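PDB 4YV9: transcriptional regulator from Streptococcus dysgalactiae, which probably binds DNA through a helix-turn-helix domain and serves as the quorum-sensing receptor for SHP peptide pheromones. Local coordinates for residues Ser19-Ala24 with Leu28-Ile33; Tyr206-Ile211 with Thr225-Val230; Tyr233-Gln238 with Lys244-Gln249. All coordinates share one frame; numbering follows the deposited sequence.

Interaction 1: residues Ser19-Ala24 with Leu28-Ile33; sequences SISSLA and LSKSQI
The backbones of 19-24 and 28-33 come closest at A24 and S29, whose CA atoms lie 5.1 Å apart where the short, weakly bonded helix 20-23 gives way to a turn that leads into helix 30-37. A24 suits this corner because it is small: its CA makes a CH···O contact with L28 O at 3.4 Å, and its methyl lies beside K30 N. Next to this, I20 CG2, held anti to the backbone N by chi1, lies against K30 O at 3.6 Å and meets I33 CG2 at 3.9 Å, where the apolar packing begins. The longer branch of I33 runs the other way, bringing CD1 to 3.9 Å from L23 CB, so one branched residue serves both neighbours. On the outer side, the methylenes of K30 lie alongside S21, with K30 CD 3.7 Å from S21 CB; the chain then bends at chi3 (-65°), and a water accepts from K30 NZ and also pairs with S21 OG. Serines N-cap both helices, a place that suits them because OG can accept a first-turn N-H. S19 OG takes the N-H of S22, while S29 and Q32 form a capping box: Q32 N donates to S29 OG, and S29 N donates to Q32 OE1 at 3.0 Å, in the carbonyl plane on a lone pair and nearly straight at 169°. L23, L28 and I33 also pack on L51 of helix 45-54. This is the helix-turn-helix of DNA-binding regulators, in which helix 30-37, the second helix of the motif, probably serves as the recognition helix.

Interaction 2: residues Tyr206-Ile211 with Thr225-Val230; sequences YLIEKI and TVFLYV
I211 and F227 mark the nearest passage of two roughly antiparallel helical segments, 206-211 and 225-230, with CA atoms 8.2 Å apart, and the ring of F227 spans much of that gap. The I211 methyl CG2 sits over the middle of one face of the ring, 3.6 Å from its centroid and only 7° off the ring normal, a well-centred CH-pi contact. Chi1 of I211 (-72°) sets CG2 anti to the backbone N, and the other branch ends with CD1 4.0 Å from F227 CE1. Farther out along the ring, F227 CZ comes 4.0 Å from I208 CG2, with the two side chains crossing at about a right angle. A flat phenylalanine suits the place because it is long enough to reach the neighbouring helix, while the beta-branched isoleucines offer methyls close to their own backbone. All three residues are buried; I211 also touches I189 of helix 179-197, and the F227 ring meets that of H231 with nearly parallel planes. V226, one residue away, packs on a modified side chain of the bound peptide. Across these segments the successive helices 201-215 and 221-236 meet chiefly through side-chain packing, as in the stacked antiparallel helices of the TPR-like C-terminal domain of Rgg regulators.

Interaction 3: residues Tyr233-Gln238 with Lys244-Gln249; sequences YYKLKQ and KDDMRQ
Y233 and M247 lie at the heart of a helical hairpin in the TPR-like domain, where the chain turns back from helix 221-236 into helix 242-256, the CA atoms of Y233 and M247 lying 6.9 Å apart. At one side K235, fully extended beyond CG, sends its ammonium group across to D246. K235 NZ donates to D246 OD2 at 2.8 Å, a salt bridge in which the ammonium meets the oxygen nearly in line with its C-O bond, and the long lysine with the short aspartate just fits the gap between the helices. Two further polar ends are satisfied outside the pair. With CG anti to the backbone N (chi1 175°), the Y233 ring leads away from 244-249, and its OH hydrogen-bonds to D197 OD1; K237 NZ is held by I196 O. In the backbone, K237 N bonds to Y233 O, closing the last turn of its helix, and R248 N to K244 O. The rest of the contact is largely apolar. L236 CD1 lies 3.7 Å from K244 CE, using the methylenes of a lysine as an apolar surface. The unbranched, flexible side chain of M247 (selenomethionine here) can lie along the backbone and CB of Y233: its SE comes 3.8 Å from Y233 CA, and a bend at chi3 (99°) sets its CE 3.7 Å from Y233 CB.

How the interactions relate
Interactions 2 and 3 are neighbours, with centres about 12 Å apart, because both use helix 221-236: one side of it packs on helix 201-215 and another on helix 242-256. They touch directly, I208 CD1 lying 3.5 Å from Y234 CD2 and L228 CG 3.5 Å from D246 O. V226 of interaction 2 packs on the bound peptide, and interaction 3 adjoins interaction 2; T225, L228 and Q249 also reach the second subunit. Interaction 1 stands apart in the DNA-binding domain, its centre about 52 and 62 Å from those of interactions 2 and 3. It touches neither, its nearest atoms being about 41 Å from interaction 2 and about 50 Å from interaction 3.

Interaction 1: residues Ser19-Ala24 with Leu28-Ile33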
ATOM      1  N   SER B  19     -12.021 -25.394  12.103  1.00 38.21           N
ATOM      2  CA  SER B  19     -12.447 -25.835  13.438  1.00 42.56           C
ATOM      3  C   SER B  19     -11.555 -25.266  14.532  1.00 34.64           C
ATOM      4  O   SER B  19     -10.390 -24.977  14.305  1.00 32.40           O
ATOM      5  CB  SER B  19     -12.433 -27.369  13.540  1.00 48.24           C
ATOM      6  OG  SER B  19     -11.097 -27.856  13.473  1.00 41.63           O
ATOM      7  N   ILE B  20     -12.099 -25.120  15.728  1.00 33.99           N
ATOM      8  CA  ILE B  20     -11.259 -24.801  16.880  1.00 39.86           C
ATOM      9  C   ILE B  20     -10.196 -25.894  17.111  1.00 38.37           C
ATOM     10  O   ILE B  20      -9.030 -25.608  17.401  1.00 34.84           O
ATOM     11  CB  ILE B  20     -12.112 -24.616  18.129  1.00 41.20           C
ATOM     12  CG1 ILE B  20     -12.919 -23.310  18.004  1.00 37.68           C
ATOM     13  CG2 ILE B  20     -11.247 -24.636  19.394  1.00 35.92           C
ATOM     14  CD1 ILE B  20     -13.982 -23.148  19.077  1.00 44.00           C
ATOM     15  N   SER B  21     -10.601 -27.148  16.969  1.00 37.48           N
ATOM     16  CA  SER B  21      -9.677 -28.260  17.155  1.00 37.08           C
ATOM     17  C   SER B  21      -8.397 -28.132  16.312  1.00 35.44           C
ATOM     18  O   SER B  21      -7.281 -28.364  16.804  1.00 32.52           O
ATOM     19  CB  SER B  21     -10.394 -29.573  16.832  1.00 48.51           C
ATOM     20  OG  SER B  21      -9.518 -30.667  16.998  1.00 51.32           O
ATOM     21  N   SER B  22      -8.550 -27.719  15.054  1.00 37.64           N
ATOM     22  CA  SER B  22      -7.412 -27.632  14.131  1.00 37.57           C
ATOM     23  C   SER B  22      -6.455 -26.503  14.503  1.00 35.13           C
ATOM     24  O   SER B  22      -5.296 -26.504  14.099  1.00 35.57           O
ATOM     25  CB  SER B  22      -7.901 -27.441  12.691  1.00 41.27           C
ATOM     26  OG  SER B  22      -8.395 -26.130  12.492  1.00 49.00           O
ATOM     27  N   LEU B  23      -6.941 -25.550  15.300  1.00 31.96           N
ATOM     28  CA  LEU B  23      -6.119 -24.445  15.756  1.00 29.48           C
ATOM     29  C   LEU B  23      -5.377 -24.717  17.060  1.00 33.76           C
ATOM     30  O   LEU B  23      -4.410 -24.019  17.385  1.00 33.46           O
ATOM     31  CB  LEU B  23      -6.987 -23.203  15.949  1.00 28.49           C
ATOM     32  CG  LEU B  23      -7.550 -22.663  14.638  1.00 30.22           C
ATOM     33  CD1 LEU B  23      -8.366 -21.409  14.918  1.00 35.52           C
ATOM     34  CD2 LEU B  23      -6.398 -22.373  13.746  1.00 28.29           C
ATOM     35  N   ALA B  24      -5.882 -25.674  17.838  1.00 33.06           N
ATOM     36  CA  ALA B  24      -5.285 -26.011  19.122  1.00 30.59           C
ATOM     37  C   ALA B  24      -3.911 -26.648  18.958  1.00 30.62           C
ATOM     38  O   ALA B  24      -3.686 -27.413  18.027  1.00 35.91           O
ATOM     39  CB  ALA B  24      -6.215 -26.970  19.921  1.00 32.96           C
ATOM     40  N   LEU B  28      -2.096 -23.356  23.022  1.00 42.89           N
ATOM     41  CA  LEU B  28      -3.471 -23.039  23.396  1.00 43.93           C
ATOM     42  C   LEU B  28      -4.374 -24.243  23.196  1.00 36.06           C
ATOM     43  O   LEU B  28      -4.384 -24.823  22.127  1.00 34.31           O
ATOM     44  CB  LEU B  28      -4.017 -21.864  22.573  1.00 36.46           C
ATOM     45  CG  LEU B  28      -3.772 -20.429  23.030  1.00 42.87           C
ATOM     46  CD1 LEU B  28      -4.506 -19.443  22.098  1.00 40.33           C
ATOM     47  CD2 LEU B  28      -4.185 -20.208  24.477  1.00 51.20           C
ATOM     48  N   SER B  29      -5.146 -24.594  24.224  1.00 36.76           N
ATOM     49  CA  SER B  29      -6.089 -25.700  24.125  1.00 36.69           C
ATOM     50  C   SER B  29      -7.358 -25.283  23.385  1.00 42.81           C
ATOM     51  O   SER B  29      -7.584 -24.095  23.161  1.00 42.50           O
ATOM     52  CB  SER B  29      -6.445 -26.206  25.521  1.00 40.33           C
ATOM     53  OG  SER B  29      -7.074 -25.162  26.254  1.00 41.99           O
ATOM     54  N   LYS B  30      -8.184 -26.256  23.010  1.00 34.89           N
ATOM     55  CA  LYS B  30      -9.501 -25.972  22.421  1.00 37.78           C
ATOM     56  C   LYS B  30     -10.309 -25.075  23.363  1.00 40.83           C
ATOM     57  O   LYS B  30     -10.920 -24.087  22.945  1.00 37.60           O
ATOM     58  CB  LYS B  30     -10.274 -27.272  22.162  1.00 39.90           C
ATOM     59  CG  LYS B  30      -9.619 -28.197  21.129  1.00 48.64           C
ATOM     60  CD  LYS B  30     -10.633 -29.159  20.526  1.00 49.92           C
ATOM     61  CE  LYS B  30     -11.181 -30.116  21.557  1.00 64.54           C
ATOM     62  NZ  LYS B  30     -12.109 -31.094  20.934  1.00 71.52           N
ATOM     63  N   SER B  31     -10.273 -25.446  24.634  1.00 39.70           N
ATOM     64  CA  SER B  31     -10.974 -24.760  25.717  1.00 43.00           C
ATOM     65  C   SER B  31     -10.518 -23.304  25.833  1.00 48.75           C
ATOM     66  O   SER B  31     -11.331 -22.394  25.993  1.00 49.36           O
ATOM     67  CB  SER B  31     -10.749 -25.510  27.033  1.00 46.47           C
ATOM     68  OG  SER B  31     -11.386 -24.869  28.114  1.00 66.57           O
ATOM     69  N   GLN B  32      -9.216 -23.081  25.730  1.00 44.27           N
ATOM     70  CA  GLN B  32      -8.683 -21.735  25.873  1.00 49.51           C
ATOM     71  C   GLN B  32      -9.070 -20.862  24.698  1.00 45.23           C
ATOM     72  O   GLN B  32      -9.323 -19.660  24.855  1.00 43.05           O
ATOM     73  CB  GLN B  32      -7.168 -21.781  26.040  1.00 41.85           C
ATOM     74  CG  GLN B  32      -6.763 -22.239  27.451  1.00 47.47           C
ATOM     75  CD  GLN B  32      -5.278 -22.432  27.591  1.00 49.89           C
ATOM     76  OE1 GLN B  32      -4.620 -22.921  26.678  1.00 46.26           O
ATOM     77  NE2 GLN B  32      -4.734 -22.040  28.737  1.00 64.19           N
ATOM     78  N   ILE B  33      -9.134 -21.478  23.526  1.00 38.67           N
ATOM     79  CA  ILE B  33      -9.573 -20.792  22.330  1.00 35.40           C
ATOM     80  C   ILE B  33     -11.060 -20.434  22.406  1.00 42.43           C
ATOM     81  O   ILE B  33     -11.440 -19.285  22.118  1.00 41.94           O
ATOM     82  CB  ILE B  33      -9.279 -21.642  21.077  1.00 32.34           C
ATOM     83  CG1 ILE B  33      -7.758 -21.792  20.922  1.00 36.45           C
ATOM     84  CG2 ILE B  33      -9.868 -20.992  19.828  1.00 32.25           C
ATOM     85  CD1 ILE B  33      -7.317 -22.697  19.780  1.00 35.54           C
TER
HETATM   86  O   HOH W   1     -10.866 -32.355  18.691  1.00 41.89           O

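Interaction 2: residues Tyr206-Ile211 with Thr225-Val230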
ATOM      1  N   TYR B 206      21.542  13.933  -6.777  1.00 50.98           N
ATOM      2  CA  TYR B 206      21.350  12.946  -5.711  1.00 51.19           C
ATOM      3  C   TYR B 206      19.906  12.430  -5.648  1.00 50.42           C
ATOM      4  O   TYR B 206      19.681  11.226  -5.600  1.00 42.15           O
ATOM      5  CB  TYR B 206      21.753  13.538  -4.349  1.00 55.69           C
ATOM      6  CG  TYR B 206      21.399  12.660  -3.148  1.00 52.60           C
ATOM      7  CD1 TYR B 206      20.137  12.722  -2.563  1.00 51.81           C
ATOM      8  CD2 TYR B 206      22.330  11.782  -2.602  1.00 57.00           C
ATOM      9  CE1 TYR B 206      19.806  11.925  -1.476  1.00 55.78           C
ATOM     10  CE2 TYR B 206      22.012  10.981  -1.508  1.00 55.64           C
ATOM     11  CZ  TYR B 206      20.745  11.060  -0.950  1.00 61.67           C
ATOM     12  OH  TYR B 206      20.402  10.273   0.129  1.00 62.84           O
ATOM     13  N   LEU B 207      18.932  13.343  -5.644  1.00 44.54           N
ATOM     14  CA  LEU B 207      17.535  12.975  -5.448  1.00 42.42           C
ATOM     15  C   LEU B 207      16.968  12.169  -6.610  1.00 43.76           C
ATOM     16  O   LEU B 207      16.169  11.257  -6.417  1.00 38.01           O
ATOM     17  CB  LEU B 207      16.677  14.230  -5.233  1.00 38.45           C
ATOM     18  CG  LEU B 207      16.831  14.848  -3.850  1.00 45.42           C
ATOM     19  CD1 LEU B 207      16.239  16.254  -3.799  1.00 51.17           C
ATOM     20  CD2 LEU B 207      16.192  13.943  -2.812  1.00 42.80           C
ATOM     21  N   ILE B 208      17.386  12.530  -7.813  1.00 43.36           N
ATOM     22  CA  ILE B 208      16.993  11.833  -9.026  1.00 47.56           C
ATOM     23  C   ILE B 208      17.448  10.374  -8.982  1.00 46.37           C
ATOM     24  O   ILE B 208      16.677   9.458  -9.272  1.00 39.02           O
ATOM     25  CB  ILE B 208      17.589  12.547 -10.262  1.00 44.70           C
ATOM     26  CG1 ILE B 208      16.794  13.821 -10.551  1.00 40.24           C
ATOM     27  CG2 ILE B 208      17.616  11.629 -11.470  1.00 51.76           C
ATOM     28  CD1 ILE B 208      17.590  14.857 -11.355  1.00 41.34           C
ATOM     29  N   GLU B 209      18.700  10.166  -8.595  1.00 47.57           N
ATOM     30  CA  GLU B 209      19.230   8.810  -8.435  1.00 50.40           C
ATOM     31  C   GLU B 209      18.443   8.013  -7.375  1.00 48.43           C
ATOM     32  O   GLU B 209      18.072   6.866  -7.615  1.00 43.84           O
ATOM     33  CB  GLU B 209      20.718   8.870  -8.084  1.00 49.68           C
ATOM     34  CG  GLU B 209      21.370   7.523  -7.878  1.00 71.79           C
ATOM     35  CD  GLU B 209      21.297   7.051  -6.435  1.00 74.77           C
ATOM     36  OE1 GLU B 209      20.999   7.882  -5.549  1.00 76.42           O
ATOM     37  OE2 GLU B 209      21.532   5.854  -6.198  1.00 70.59           O
ATOM     38  N   LYS B 210      18.179   8.623  -6.218  1.00 48.74           N
ATOM     39  CA  LYS B 210      17.377   7.980  -5.170  1.00 42.23           C
ATOM     40  C   LYS B 210      15.960   7.662  -5.644  1.00 39.21           C
ATOM     41  O   LYS B 210      15.454   6.571  -5.405  1.00 39.05           O
ATOM     42  CB  LYS B 210      17.292   8.855  -3.917  1.00 41.49           C
ATOM     43  CG  LYS B 210      18.625   9.222  -3.297  1.00 46.69           C
ATOM     44  CD  LYS B 210      19.419   7.992  -2.866  1.00 50.92           C
ATOM     45  CE  LYS B 210      18.740   7.213  -1.765  1.00 49.12           C
ATOM     46  NZ  LYS B 210      19.605   6.030  -1.373  1.00 49.84           N
ATOM     47  N   ILE B 211      15.314   8.617  -6.305  1.00 39.01           N
ATOM     48  CA  ILE B 211      13.944   8.409  -6.766  1.00 36.04           C
ATOM     49  C   ILE B 211      13.896   7.279  -7.794  1.00 39.72           C
ATOM     50  O   ILE B 211      13.006   6.444  -7.758  1.00 41.30           O
ATOM     51  CB  ILE B 211      13.340   9.699  -7.350  1.00 38.45           C
ATOM     52  CG1 ILE B 211      13.055  10.705  -6.221  1.00 39.34           C
ATOM     53  CG2 ILE B 211      12.038   9.400  -8.089  1.00 38.60           C
ATOM     54  CD1 ILE B 211      12.950  12.181  -6.706  1.00 36.05           C
ATOM     55  N   THR B 225       4.792   9.523 -13.162  1.00 33.21           N
ATOM     56  CA  THR B 225       4.310  10.581 -14.055  1.00 37.27           C
ATOM     57  C   THR B 225       4.795  11.945 -13.588  1.00 36.39           C
ATOM     58  O   THR B 225       5.260  12.753 -14.392  1.00 36.63           O
ATOM     59  CB  THR B 225       2.795  10.602 -14.144  1.00 37.56           C
ATOM     60  OG1 THR B 225       2.336   9.353 -14.666  1.00 36.19           O
ATOM     61  CG2 THR B 225       2.322  11.746 -15.052  1.00 37.51           C
ATOM     62  N   VAL B 226       4.694  12.193 -12.282  1.00 37.17           N
ATOM     63  CA  VAL B 226       5.186  13.448 -11.719  1.00 38.51           C
ATOM     64  C   VAL B 226       6.699  13.540 -11.905  1.00 38.31           C
ATOM     65  O   VAL B 226       7.225  14.582 -12.292  1.00 41.68           O
ATOM     66  CB  VAL B 226       4.805  13.577 -10.222  1.00 44.07           C
ATOM     67  CG1 VAL B 226       5.543  14.724  -9.558  1.00 39.39           C
ATOM     68  CG2 VAL B 226       3.283  13.760 -10.077  1.00 36.53           C
ATOM     69  N   PHE B 227       7.399  12.434 -11.648  1.00 40.51           N
ATOM     70  CA  PHE B 227       8.850  12.389 -11.835  1.00 38.92           C
ATOM     71  C   PHE B 227       9.245  12.607 -13.299  1.00 35.26           C
ATOM     72  O   PHE B 227      10.270  13.219 -13.580  1.00 38.50           O
ATOM     73  CB  PHE B 227       9.400  11.061 -11.324  1.00 36.18           C
ATOM     74  CG  PHE B 227      10.904  10.974 -11.333  1.00 41.07           C
ATOM     75  CD1 PHE B 227      11.680  11.943 -10.711  1.00 42.74           C
ATOM     76  CD2 PHE B 227      11.539   9.916 -11.949  1.00 42.61           C
ATOM     77  CE1 PHE B 227      13.063  11.861 -10.717  1.00 43.11           C
ATOM     78  CE2 PHE B 227      12.924   9.830 -11.956  1.00 51.05           C
ATOM     79  CZ  PHE B 227      13.681  10.805 -11.338  1.00 48.74           C
ATOM     80  N   LEU B 228       8.439  12.115 -14.236  1.00 35.87           N
ATOM     81  CA  LEU B 228       8.687  12.405 -15.654  1.00 39.88           C
ATOM     82  C   LEU B 228       8.696  13.919 -15.867  1.00 38.44           C
ATOM     83  O   LEU B 228       9.540  14.455 -16.575  1.00 38.65           O
ATOM     84  CB  LEU B 228       7.621  11.756 -16.542  1.00 36.68           C
ATOM     85  CG  LEU B 228       7.704  12.020 -18.043  1.00 37.54           C
ATOM     86  CD1 LEU B 228       9.032  11.544 -18.594  1.00 42.40           C
ATOM     87  CD2 LEU B 228       6.554  11.298 -18.721  1.00 39.00           C
ATOM     88  N   TYR B 229       7.761  14.603 -15.218  1.00 41.01           N
ATOM     89  CA  TYR B 229       7.625  16.042 -15.413  1.00 49.55           C
ATOM     90  C   TYR B 229       8.786  16.781 -14.760  1.00 45.11           C
ATOM     91  O   TYR B 229       9.419  17.613 -15.378  1.00 46.07           O
ATOM     92  CB  TYR B 229       6.300  16.552 -14.847  1.00 48.86           C
ATOM     93  CG  TYR B 229       6.082  18.021 -15.140  1.00 47.98           C
ATOM     94  CD1 TYR B 229       6.630  19.004 -14.319  1.00 46.29           C
ATOM     95  CD2 TYR B 229       5.334  18.425 -16.236  1.00 39.99           C
ATOM     96  CE1 TYR B 229       6.436  20.342 -14.575  1.00 46.51           C
ATOM     97  CE2 TYR B 229       5.134  19.763 -16.497  1.00 44.29           C
ATOM     98  CZ  TYR B 229       5.693  20.715 -15.664  1.00 44.06           C
ATOM     99  OH  TYR B 229       5.505  22.046 -15.924  1.00 49.07           O
ATOM    100  N   VAL B 230       9.061  16.432 -13.510  1.00 45.81           N
ATOM    101  CA  VAL B 230       9.992  17.166 -12.669  1.00 41.82           C
ATOM    102  C   VAL B 230      11.423  16.990 -13.151  1.00 44.52           C
ATOM    103  O   VAL B 230      12.210  17.942 -13.197  1.00 48.70           O
ATOM    104  CB  VAL B 230       9.862  16.691 -11.200  1.00 42.68           C
ATOM    105  CG1 VAL B 230      11.007  17.229 -10.350  1.00 42.20           C
ATOM    106  CG2 VAL B 230       8.494  17.103 -10.630  1.00 39.80           C
TER

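Interaction 3: residues Tyr233-Gln238 with Lys244-Gln249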
ATOM      1  N   TYR B 233      11.908  18.900 -16.114  1.00 55.12           N
ATOM      2  CA  TYR B 233      12.103  20.282 -15.675  1.00 58.38           C
ATOM      3  C   TYR B 233      13.562  20.517 -15.279  1.00 58.84           C
ATOM      4  O   TYR B 233      14.157  21.547 -15.618  1.00 61.39           O
ATOM      5  CB  TYR B 233      11.147  20.588 -14.517  1.00 60.22           C
ATOM      6  CG  TYR B 233      11.294  21.944 -13.859  1.00 66.57           C
ATOM      7  CD1 TYR B 233      11.397  23.108 -14.612  1.00 72.14           C
ATOM      8  CD2 TYR B 233      11.288  22.057 -12.471  1.00 72.96           C
ATOM      9  CE1 TYR B 233      11.514  24.348 -13.998  1.00 77.72           C
ATOM     10  CE2 TYR B 233      11.399  23.286 -11.852  1.00 79.45           C
ATOM     11  CZ  TYR B 233      11.517  24.425 -12.616  1.00 80.02           C
ATOM     12  OH  TYR B 233      11.634  25.641 -11.987  1.00 87.62           O
ATOM     13  N   TYR B 234      14.138  19.548 -14.578  1.00 55.32           N
ATOM     14  CA  TYR B 234      15.560  19.568 -14.254  1.00 57.29           C
ATOM     15  C   TYR B 234      16.411  19.562 -15.518  1.00 53.04           C
ATOM     16  O   TYR B 234      17.395  20.290 -15.609  1.00 55.51           O
ATOM     17  CB  TYR B 234      15.915  18.373 -13.368  1.00 56.62           C
ATOM     18  CG  TYR B 234      17.390  18.058 -13.277  1.00 54.90           C
ATOM     19  CD1 TYR B 234      18.210  18.742 -12.394  1.00 49.12           C
ATOM     20  CD2 TYR B 234      17.954  17.060 -14.059  1.00 61.01           C
ATOM     21  CE1 TYR B 234      19.542  18.448 -12.293  1.00 58.42           C
ATOM     22  CE2 TYR B 234      19.297  16.753 -13.966  1.00 64.73           C
ATOM     23  CZ  TYR B 234      20.087  17.452 -13.079  1.00 64.63           C
ATOM     24  OH  TYR B 234      21.427  17.162 -12.976  1.00 66.99           O
ATOM     25  N   LYS B 235      16.024  18.736 -16.487  1.00 57.99           N
ATOM     26  CA  LYS B 235      16.739  18.641 -17.757  1.00 58.64           C
ATOM     27  C   LYS B 235      16.687  19.966 -18.506  1.00 65.43           C
ATOM     28  O   LYS B 235      17.693  20.417 -19.068  1.00 65.98           O
ATOM     29  CB  LYS B 235      16.155  17.532 -18.636  1.00 55.72           C
ATOM     30  CG  LYS B 235      16.392  16.123 -18.131  1.00 62.47           C
ATOM     31  CD  LYS B 235      15.843  15.110 -19.121  1.00 67.99           C
ATOM     32  CE  LYS B 235      15.649  13.752 -18.473  1.00 70.33           C
ATOM     33  NZ  LYS B 235      15.119  12.755 -19.442  1.00 77.52           N
ATOM     34  N   LEU B 236      15.505  20.577 -18.516  1.00 60.28           N
ATOM     35  CA  LEU B 236      15.320  21.862 -19.173  1.00 65.47           C
ATOM     36  C   LEU B 236      16.238  22.915 -18.570  1.00 68.73           C
ATOM     37  O   LEU B 236      16.946  23.611 -19.293  1.00 76.98           O
ATOM     38  CB  LEU B 236      13.863  22.320 -19.077  1.00 63.12           C
ATOM     39  CG  LEU B 236      13.599  23.714 -19.652  1.00 71.95           C
ATOM     40  CD1 LEU B 236      14.123  23.812 -21.077  1.00 72.08           C
ATOM     41  CD2 LEU B 236      12.119  24.045 -19.607  1.00 74.18           C
ATOM     42  N   LYS B 237      16.248  23.011 -17.244  1.00 63.83           N
ATOM     43  CA  LYS B 237      17.066  24.004 -16.556  1.00 69.41           C
ATOM     44  C   LYS B 237      18.555  23.808 -16.804  1.00 78.89           C
ATOM     45  O   LYS B 237      19.378  24.573 -16.304  1.00 86.12           O
ATOM     46  CB  LYS B 237      16.787  23.978 -15.055  1.00 73.51           C
ATOM     47  CG  LYS B 237      15.791  25.030 -14.600  1.00 78.69           C
ATOM     48  CD  LYS B 237      16.201  25.622 -13.260  1.00 79.47           C
ATOM     49  CE  LYS B 237      15.130  26.552 -12.709  1.00 81.88           C
ATOM     50  NZ  LYS B 237      15.528  27.139 -11.399  1.00 82.81           N
ATOM     51  N   GLN B 238      18.899  22.785 -17.580  1.00 89.35           N
ATOM     52  CA  GLN B 238      20.274  22.573 -18.002  1.00 94.21           C
ATOM     53  C   GLN B 238      20.373  22.236 -19.486  1.00 91.30           C
ATOM     54  O   GLN B 238      21.143  21.364 -19.883  1.00 90.38           O
ATOM     55  CB  GLN B 238      20.919  21.475 -17.164  1.00 96.63           C
ATOM     56  CG  GLN B 238      21.459  21.977 -15.842  1.00 98.68           C
ATOM     57  CD  GLN B 238      21.429  20.911 -14.779  1.00 95.78           C
ATOM     58  OE1 GLN B 238      20.554  20.049 -14.787  1.00 92.30           O
ATOM     59  NE2 GLN B 238      22.388  20.956 -13.860  1.00 99.06           N
ATOM     60  N   LYS B 244      11.538  19.373 -22.258  1.00 52.49           N
ATOM     61  CA  LYS B 244      10.214  19.868 -22.611  1.00 53.62           C
ATOM     62  C   LYS B 244       9.361  18.739 -23.176  1.00 47.58           C
ATOM     63  O   LYS B 244       8.165  18.691 -22.937  1.00 45.30           O
ATOM     64  CB  LYS B 244      10.291  21.017 -23.637  1.00 59.97           C
ATOM     65  CG  LYS B 244      10.974  22.291 -23.149  1.00 63.15           C
ATOM     66  CD  LYS B 244      11.025  23.354 -24.265  1.00 66.25           C
ATOM     67  CE  LYS B 244      11.730  24.630 -23.805  1.00 72.79           C
ATOM     68  NZ  LYS B 244      11.821  25.681 -24.869  1.00 76.23           N
ATOM     69  N   ASP B 245       9.968  17.838 -23.945  1.00 50.82           N
ATOM     70  CA  ASP B 245       9.228  16.679 -24.437  1.00 48.86           C
ATOM     71  C   ASP B 245       8.737  15.833 -23.260  1.00 52.99           C
ATOM     72  O   ASP B 245       7.585  15.399 -23.227  1.00 47.33           O
ATOM     73  CB  ASP B 245      10.089  15.832 -25.370  1.00 50.39           C
ATOM     74  CG  ASP B 245      10.512  16.580 -26.619  1.00 69.93           C
ATOM     75  OD1 ASP B 245       9.787  17.516 -27.034  1.00 69.59           O
ATOM     76  OD2 ASP B 245      11.573  16.230 -27.187  1.00 76.79           O
ATOM     77  N   ASP B 246       9.610  15.610 -22.287  1.00 48.18           N
ATOM     78  CA  ASP B 246       9.222  14.846 -21.101  1.00 46.81           C
ATOM     79  C   ASP B 246       8.047  15.495 -20.368  1.00 47.16           C
ATOM     80  O   ASP B 246       7.092  14.810 -19.985  1.00 44.76           O
ATOM     81  CB  ASP B 246      10.405  14.688 -20.155  1.00 48.50           C
ATOM     82  CG  ASP B 246      11.493  13.800 -20.734  1.00 55.88           C
ATOM     83  OD1 ASP B 246      11.247  13.155 -21.780  1.00 57.72           O
ATOM     84  OD2 ASP B 246      12.585  13.738 -20.134  1.00 53.22           O
HETATM   85  N   MSE B 247       8.102  16.815 -20.196  1.00 47.29           N
HETATM   86  CA  MSE B 247       7.040  17.523 -19.490  1.00 41.98           C
HETATM   87  C   MSE B 247       5.728  17.440 -20.264  1.00 43.19           C
HETATM   88  O   MSE B 247       4.661  17.239 -19.667  1.00 42.46           O
HETATM   89  CB  MSE B 247       7.429  18.987 -19.246  1.00 51.86           C
HETATM   90  CG  MSE B 247       8.549  19.161 -18.221  1.00 52.92           C
HETATM   91 SE   MSE B 247       9.444  20.912 -18.306  1.00 67.92          SE
HETATM   92  CE  MSE B 247       8.517  21.811 -16.867  1.00 56.82           C
ATOM     93  N   ARG B 248       5.795  17.593 -21.587  1.00 44.74           N
ATOM     94  CA  ARG B 248       4.579  17.503 -22.399  1.00 44.58           C
ATOM     95  C   ARG B 248       3.978  16.086 -22.359  1.00 45.25           C
ATOM     96  O   ARG B 248       2.763  15.931 -22.377  1.00 41.34           O
ATOM     97  CB  ARG B 248       4.856  17.931 -23.838  1.00 45.45           C
ATOM     98  CG  ARG B 248       4.713  19.434 -24.037  1.00 59.50           C
ATOM     99  CD  ARG B 248       5.094  19.861 -25.449  1.00 70.11           C
ATOM    100  NE  ARG B 248       6.406  19.335 -25.816  1.00 70.55           N
ATOM    101  CZ  ARG B 248       7.227  19.911 -26.687  1.00 77.62           C
ATOM    102  NH1 ARG B 248       6.875  21.039 -27.295  1.00 75.78           N
ATOM    103  NH2 ARG B 248       8.401  19.355 -26.949  1.00 77.76           N
ATOM    104  N   GLN B 249       4.831  15.062 -22.304  1.00 39.85           N
ATOM    105  CA  GLN B 249       4.354  13.681 -22.162  1.00 39.50           C
ATOM    106  C   GLN B 249       3.622  13.468 -20.835  1.00 40.90           C
ATOM    107  O   GLN B 249       2.559  12.837 -20.788  1.00 43.66           O
ATOM    108  CB  GLN B 249       5.526  12.696 -22.284  1.00 39.13           C
ATOM    109  CG  GLN B 249       6.103  12.620 -23.702  1.00 45.76           C
ATOM    110  CD  GLN B 249       7.374  11.803 -23.757  1.00 51.63           C
ATOM    111  OE1 GLN B 249       7.795  11.251 -22.752  1.00 50.16           O
ATOM    112  NE2 GLN B 249       7.986  11.720 -24.930  1.00 56.98           N
TER